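Local coordinates for protein MPT synthase subunit 2 (Burkholderia ambifaria, PDB 7L32) that probably serves as the catalytic subunit of molybdopterin synthase, which transfers sulfur to a pterin precursor to make molybdopterin for the molybdenum cofactor, at residues A[84-89]-A[119-124]; A[100-105]-A[124-129]. One frame throughout, in Å; residues are numbered along the deposited sequence.

Contact 1. Residues A[84-89]-A[119-124]; sequences IDVAIV and EFVMDY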
loop_
_atom_site.group_PDB
_atom_site.type_symbol
_atom_site.label_atom_id
_atom_site.label_comp_id
_atom_site.label_asym_id
_atom_site.label_seq_id
_atom_site.Cartn_x
_atom_site.Cartn_y
_atom_site.Cartn_z
ATOM N N ILE A 84 15.223 1.208 -2.621
ATOM C CA ILE A 84 14.015 1.230 -1.793
ATOM C C ILE A 84 14.424 1.274 -0.322
ATOM O O ILE A 84 15.595 1.060 0.017
ATOM C CB ILE A 84 13.101 0.019 -2.050
ATOM C CG1 ILE A 84 13.779 -1.282 -1.583
ATOM C CG2 ILE A 84 12.693 -0.065 -3.526
ATOM C CD1 ILE A 84 12.808 -2.473 -1.446
ATOM N N ASP A 85 13.476 1.580 0.555
ATOM C CA ASP A 85 13.618 1.342 1.990
ATOM C C ASP A 85 12.335 0.669 2.447
ATOM O O ASP A 85 11.277 0.819 1.806
ATOM C CB ASP A 85 13.883 2.641 2.786
ATOM C CG ASP A 85 14.506 2.389 4.163
ATOM O OD1 ASP A 85 14.849 1.217 4.475
ATOM O OD2 ASP A 85 14.655 3.372 4.931
ATOM N N VAL A 86 12.444 -0.113 3.532
ATOM C CA VAL A 86 11.408 -1.046 3.976
ATOM C C VAL A 86 11.213 -0.895 5.478
ATOM O O VAL A 86 12.192 -0.867 6.233
ATOM C CB VAL A 86 11.794 -2.521 3.680
ATOM C CG1 VAL A 86 10.690 -3.486 4.172
ATOM C CG2 VAL A 86 12.132 -2.742 2.218
ATOM N N ALA A 87 9.953 -0.869 5.924
ATOM C CA ALA A 87 9.641 -0.941 7.352
ATOM C C ALA A 87 8.634 -2.061 7.582
ATOM O O ALA A 87 7.701 -2.232 6.796
ATOM C CB ALA A 87 9.081 0.389 7.890
ATOM N N ILE A 88 8.841 -2.856 8.636
ATOM C CA ILE A 88 7.933 -3.947 8.983
ATOM C C ILE A 88 7.652 -3.867 10.476
ATOM O O ILE A 88 8.592 -3.794 11.283
ATOM C CB ILE A 88 8.524 -5.333 8.643
ATOM C CG1 ILE A 88 8.968 -5.421 7.170
ATOM C CG2 ILE A 88 7.499 -6.465 9.004
ATOM C CD1 ILE A 88 9.848 -6.655 6.845
ATOM N N VAL A 89 6.371 -3.875 10.847
ATOM C CA VAL A 89 5.963 -4.044 12.248
ATOM C C VAL A 89 4.974 -5.200 12.301
ATOM O O VAL A 89 3.949 -5.179 11.608
ATOM C CB VAL A 89 5.329 -2.775 12.840
ATOM C CG1 VAL A 89 5.012 -2.983 14.346
ATOM C CG2 VAL A 89 6.237 -1.537 12.639
ATOM N N GLU A 119 4.667 -5.927 -1.976
ATOM C CA GLU A 119 4.005 -7.224 -2.130
ATOM C C GLU A 119 4.990 -8.374 -1.959
ATOM O O GLU A 119 4.654 -9.404 -1.352
ATOM C CB GLU A 119 3.319 -7.311 -3.500
ATOM C CG GLU A 119 2.566 -8.602 -3.698
ATOM C CD GLU A 119 1.524 -8.535 -4.828
ATOM O OE1 GLU A 119 1.637 -7.681 -5.740
ATOM O OE2 GLU A 119 0.572 -9.334 -4.762
ATOM N N PHE A 120 6.202 -8.221 -2.494
ATOM C CA PHE A 120 7.229 -9.255 -2.309
ATOM C C PHE A 120 7.494 -9.508 -0.823
ATOM O O PHE A 120 7.574 -10.669 -0.377
ATOM C CB PHE A 120 8.523 -8.844 -3.036
ATOM C CG PHE A 120 9.698 -9.751 -2.733
ATOM C CD1 PHE A 120 9.886 -10.922 -3.447
ATOM C CD2 PHE A 120 10.619 -9.419 -1.739
ATOM C CE1 PHE A 120 10.952 -11.809 -3.141
ATOM C CE2 PHE A 120 11.679 -10.274 -1.435
ATOM C CZ PHE A 120 11.858 -11.472 -2.136
ATOM N N VAL A 121 7.672 -8.435 -0.050
ATOM C CA VAL A 121 7.946 -8.591 1.383
ATOM C C VAL A 121 6.780 -9.296 2.072
ATOM O O VAL A 121 6.989 -10.191 2.899
ATOM C CB VAL A 121 8.257 -7.225 2.038
ATOM C CG1 VAL A 121 8.295 -7.345 3.586
ATOM C CG2 VAL A 121 9.608 -6.645 1.535
ATOM N N MET A 122 5.536 -8.921 1.738
ATOM C CA MET A 122 4.373 -9.580 2.343
ATOM C C MET A 122 4.313 -11.060 1.972
ATOM O O MET A 122 4.055 -11.914 2.839
ATOM C CB MET A 122 3.051 -8.886 1.930
ATOM C CG MET A 122 2.686 -7.647 2.805
ATOM S SD MET A 122 2.547 -8.065 4.582
ATOM C CE MET A 122 1.224 -9.257 4.526
ATOM N N ASP A 123 4.544 -11.391 0.691
ATOM C CA ASP A 123 4.514 -12.795 0.261
ATOM C C ASP A 123 5.566 -13.615 1.004
ATOM O O ASP A 123 5.296 -14.730 1.458
ATOM C CB ASP A 123 4.768 -12.902 -1.245
ATOM C CG ASP A 123 3.564 -12.492 -2.084
ATOM O OD1 ASP A 123 2.431 -12.410 -1.553
ATOM O OD2 ASP A 123 3.781 -12.250 -3.285
ATOM N N TYR A 124 6.788 -13.089 1.084
ATOM C CA TYR A 124 7.893 -13.800 1.742
ATOM C C TYR A 124 7.646 -13.901 3.245
ATOM O O TYR A 124 7.868 -14.959 3.861
ATOM C CB TYR A 124 9.187 -13.032 1.435
ATOM C CG TYR A 124 10.542 -13.697 1.586
ATOM C CD1 TYR A 124 10.696 -14.924 2.226
ATOM C CD2 TYR A 124 11.695 -13.033 1.157
ATOM C CE1 TYR A 124 11.963 -15.500 2.390
ATOM C CE2 TYR A 124 12.971 -13.603 1.313
ATOM C CZ TYR A 124 13.093 -14.835 1.935
ATOM O OH TYR A 124 14.343 -15.409 2.102
#
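Asp85 OD1 accepts the backbone N-H of Val86, the residue that packs on Val121 across the contact. Both lie at the start of strand 85-91, in the alpha/beta hammerhead fold of MoaE proteins. The distance from Val86 N to Asp85 OD1 is 2.9 Å. The N-H comes from above the carboxylate plane, 45° out of it, and the bond is bent to 141°. Ala10 N adds a weak bond to OD1, and Asn32 ND2 binds OD2. Helix 111-128 lies over one face of the mixed sheet that holds this strand.

The contact itself is apolar and buried. Within 119-124, Val121 alone touches 84-89, and its two methyls divide the work. CG2 faces Val86, with 4.3 Å between Val86 CG1 and Val121 CG2. CG1 faces Ile88. Ala77 of helix 65-80 and Val104 also touch Val121. On the helix, Asp123 OD1 forms a salt bridge with Arg111 of the second subunit.

Ile88 and Val121 cross at a slant. Ile88 CG1 stands anti to its carbonyl carbon (chi1 -54°), and the extended second torsion carries CD1 on to 3.7 Å from Val121 CG1.

Contact 2. Residues A[100-105]-A[124-129]; sequences QIVMVA and YLKTEA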
loop_
_atom_site.group_PDB
_atom_site.type_symbol
_atom_site.label_atom_id
_atom_site.label_comp_id
_atom_site.label_asym_id
_atom_site.label_seq_id
_atom_site.Cartn_x
_atom_site.Cartn_y
_atom_site.Cartn_z
ATOM N N GLN A 100 -5.368 -4.906 14.070
ATOM C CA GLN A 100 -4.228 -4.921 13.160
ATOM C C GLN A 100 -3.253 -6.022 13.551
ATOM O O GLN A 100 -2.957 -6.213 14.736
ATOM C CB GLN A 100 -3.509 -3.574 13.187
ATOM C CG GLN A 100 -4.346 -2.414 12.663
ATOM C CD GLN A 100 -3.603 -1.082 12.678
ATOM O OE1 GLN A 100 -3.626 -0.346 11.693
ATOM N NE2 GLN A 100 -2.970 -0.755 13.807
ATOM N N ILE A 101 -2.739 -6.733 12.548
ATOM C CA ILE A 101 -1.727 -7.786 12.747
ATOM C C ILE A 101 -0.348 -7.317 12.310
ATOM O O ILE A 101 0.640 -7.488 13.021
ATOM C CB ILE A 101 -2.113 -9.066 11.968
ATOM C CG1 ILE A 101 -3.462 -9.610 12.407
ATOM C CG2 ILE A 101 -1.041 -10.147 12.123
ATOM C CD1 ILE A 101 -3.995 -10.649 11.432
ATOM N N VAL A 102 -0.253 -6.769 11.106
ATOM C CA VAL A 102 1.049 -6.570 10.484
ATOM C C VAL A 102 0.934 -5.368 9.568
ATOM O O VAL A 102 -0.116 -5.139 8.967
ATOM C CB VAL A 102 1.487 -7.840 9.718
ATOM C CG1 VAL A 102 0.432 -8.261 8.703
ATOM C CG2 VAL A 102 2.848 -7.665 9.051
ATOM N N MET A 103 1.999 -4.582 9.499
ATOM C CA MET A 103 2.105 -3.561 8.466
ATOM C C MET A 103 3.460 -3.679 7.791
ATOM O O MET A 103 4.476 -3.959 8.442
ATOM C CB MET A 103 1.911 -2.140 9.032
ATOM C CG MET A 103 2.920 -1.669 10.074
ATOM S SD MET A 103 3.013 0.150 9.940
ATOM C CE MET A 103 3.990 0.266 8.466
ATOM N N VAL A 104 3.462 -3.487 6.478
ATOM C CA VAL A 104 4.688 -3.392 5.698
ATOM C C VAL A 104 4.583 -2.104 4.895
ATOM O O VAL A 104 3.543 -1.854 4.279
ATOM C CB VAL A 104 4.878 -4.594 4.756
ATOM C CG1 VAL A 104 6.094 -4.338 3.833
ATOM C CG2 VAL A 104 5.096 -5.891 5.589
ATOM N N ALA A 105 5.618 -1.270 4.956
ATOM C CA ALA A 105 5.660 -0.039 4.155
ATOM C C ALA A 105 6.985 0.014 3.401
ATOM O O ALA A 105 8.038 -0.327 3.956
ATOM C CB ALA A 105 5.510 1.199 5.041
ATOM N N TYR A 124 6.788 -13.089 1.084
ATOM C CA TYR A 124 7.893 -13.800 1.742
ATOM C C TYR A 124 7.646 -13.901 3.245
ATOM O O TYR A 124 7.868 -14.959 3.861
ATOM C CB TYR A 124 9.187 -13.032 1.435
ATOM C CG TYR A 124 10.542 -13.697 1.586
ATOM C CD1 TYR A 124 10.696 -14.924 2.226
ATOM C CD2 TYR A 124 11.695 -13.033 1.157
ATOM C CE1 TYR A 124 11.963 -15.500 2.390
ATOM C CE2 TYR A 124 12.971 -13.603 1.313
ATOM C CZ TYR A 124 13.093 -14.835 1.935
ATOM O OH TYR A 124 14.343 -15.409 2.102
ATOM N N LEU A 125 7.154 -12.815 3.845
ATOM C CA LEU A 125 6.773 -12.832 5.258
ATOM C C LEU A 125 5.745 -13.924 5.544
ATOM O O LEU A 125 5.913 -14.740 6.469
ATOM C CB LEU A 125 6.217 -11.451 5.650
ATOM C CG LEU A 125 5.798 -11.164 7.097
ATOM C CD1 LEU A 125 5.860 -9.643 7.342
ATOM C CD2 LEU A 125 4.389 -11.688 7.431
ATOM N N LYS A 126 4.658 -13.948 4.762
ATOM C CA LYS A 126 3.547 -14.859 5.054
ATOM C C LYS A 126 3.931 -16.322 4.849
ATOM O O LYS A 126 3.391 -17.211 5.526
ATOM C CB LYS A 126 2.335 -14.488 4.195
ATOM C CG LYS A 126 1.617 -13.226 4.677
ATOM C CD LYS A 126 0.903 -13.496 6.019
ATOM C CE LYS A 126 0.161 -12.268 6.565
ATOM N NZ LYS A 126 -0.591 -12.538 7.871
ATOM N N THR A 127 4.881 -16.592 3.963
ATOM C CA THR A 127 5.269 -17.966 3.693
ATOM C C THR A 127 6.500 -18.412 4.470
ATOM O O THR A 127 6.663 -19.623 4.689
ATOM C CB THR A 127 5.500 -18.168 2.181
ATOM O OG1 THR A 127 6.564 -17.317 1.728
ATOM C CG2 THR A 127 4.226 -17.831 1.401
ATOM N N GLU A 128 7.358 -17.491 4.931
ATOM C CA GLU A 128 8.616 -17.924 5.538
ATOM C C GLU A 128 8.913 -17.428 6.954
ATOM O O GLU A 128 9.750 -18.042 7.624
ATOM C CB GLU A 128 9.806 -17.548 4.637
ATOM C CG GLU A 128 9.809 -18.276 3.285
ATOM C CD GLU A 128 9.861 -19.788 3.417
ATOM O OE1 GLU A 128 10.595 -20.296 4.300
ATOM O OE2 GLU A 128 9.161 -20.471 2.639
ATOM N N ALA A 129 8.299 -16.356 7.425
ATOM C CA ALA A 129 8.654 -15.846 8.756
ATOM C C ALA A 129 8.117 -16.775 9.846
ATOM O O ALA A 129 6.933 -17.132 9.822
ATOM C CB ALA A 129 8.114 -14.428 8.969
#
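Leu125 meets two valines of strand 100-108 through a single methyl, CD1. The closer is Val102, whose CG2 is 4.0 Å from Leu125 CD1. The two side chains reach toward each other, tip to tip. Val104 comes next, with its CG2 4.2 Å from Leu125 CD1. The leucine methyl therefore bridges two alternate residues on the same face of the strand.

Lys126 adds a looser touch. Its chain bends near the backbone and then runs fully extended through its last two torsions. This brings Lys126 NZ to 4.5 Å from Val102 CG1.

Torsions set the main pair. Leu125 holds CG opposite its backbone N (chi1 -177°), pointing the branch at the strand. Val102 has CG1 between its N and carbonyl carbon (chi1 55°), and CG2 is the methyl turned to the leucine.

The next shell fixes the backbones. Ile101 and Val102 both face Gly43 of the neighbouring strand 37-44, a classic beta bulge. It lets these two consecutive side chains both point to the helix. The last turn of helix 111-128 is closed by Glu128 N to Tyr124 O (2.8 Å) and Ala129 N to Leu125 O (3.0 Å). Ala129 is the first residue to leave helical geometry. Leu70 of helix 65-80 and Ile88 of strand 85-91 also pack on Leu125. Lys126 packs on Arg111 of the second subunit.

The axes of strand 100-105 and helix 124-128 come within 11.7 Å, at 136° between their N-to-C directions. The side chains span that gap. Methyl packing, with the lysine chain alongside, carries the contact, so its fit depends on side-chain shape and burial rather than on directed polar bonds.

How the contacts relate
Contacts 1 and 2 are successive parts of one helix-on-sheet layer in the MoaE fold. Their centres are 7 Å apart, and they share Tyr124 on helix 111-128. Strands 85-91 and 100-108 are antiparallel neighbours, joined by probable hydrogen bonds such as Ala87 N to Ala105 O (2.8 Å) and Val89 O to Met103 N (2.9 Å). Val89 O also packs on Val102 CG2 at 3.7 Å. Side chains also link the contacts: Met122 SD of 119-124 lies 3.5 Å from Val104 CG2. The second subunit packs against the helix next to both contacts, with Met122 on its Arg111. The buried layer thus backs a helix that also faces the dimer partner.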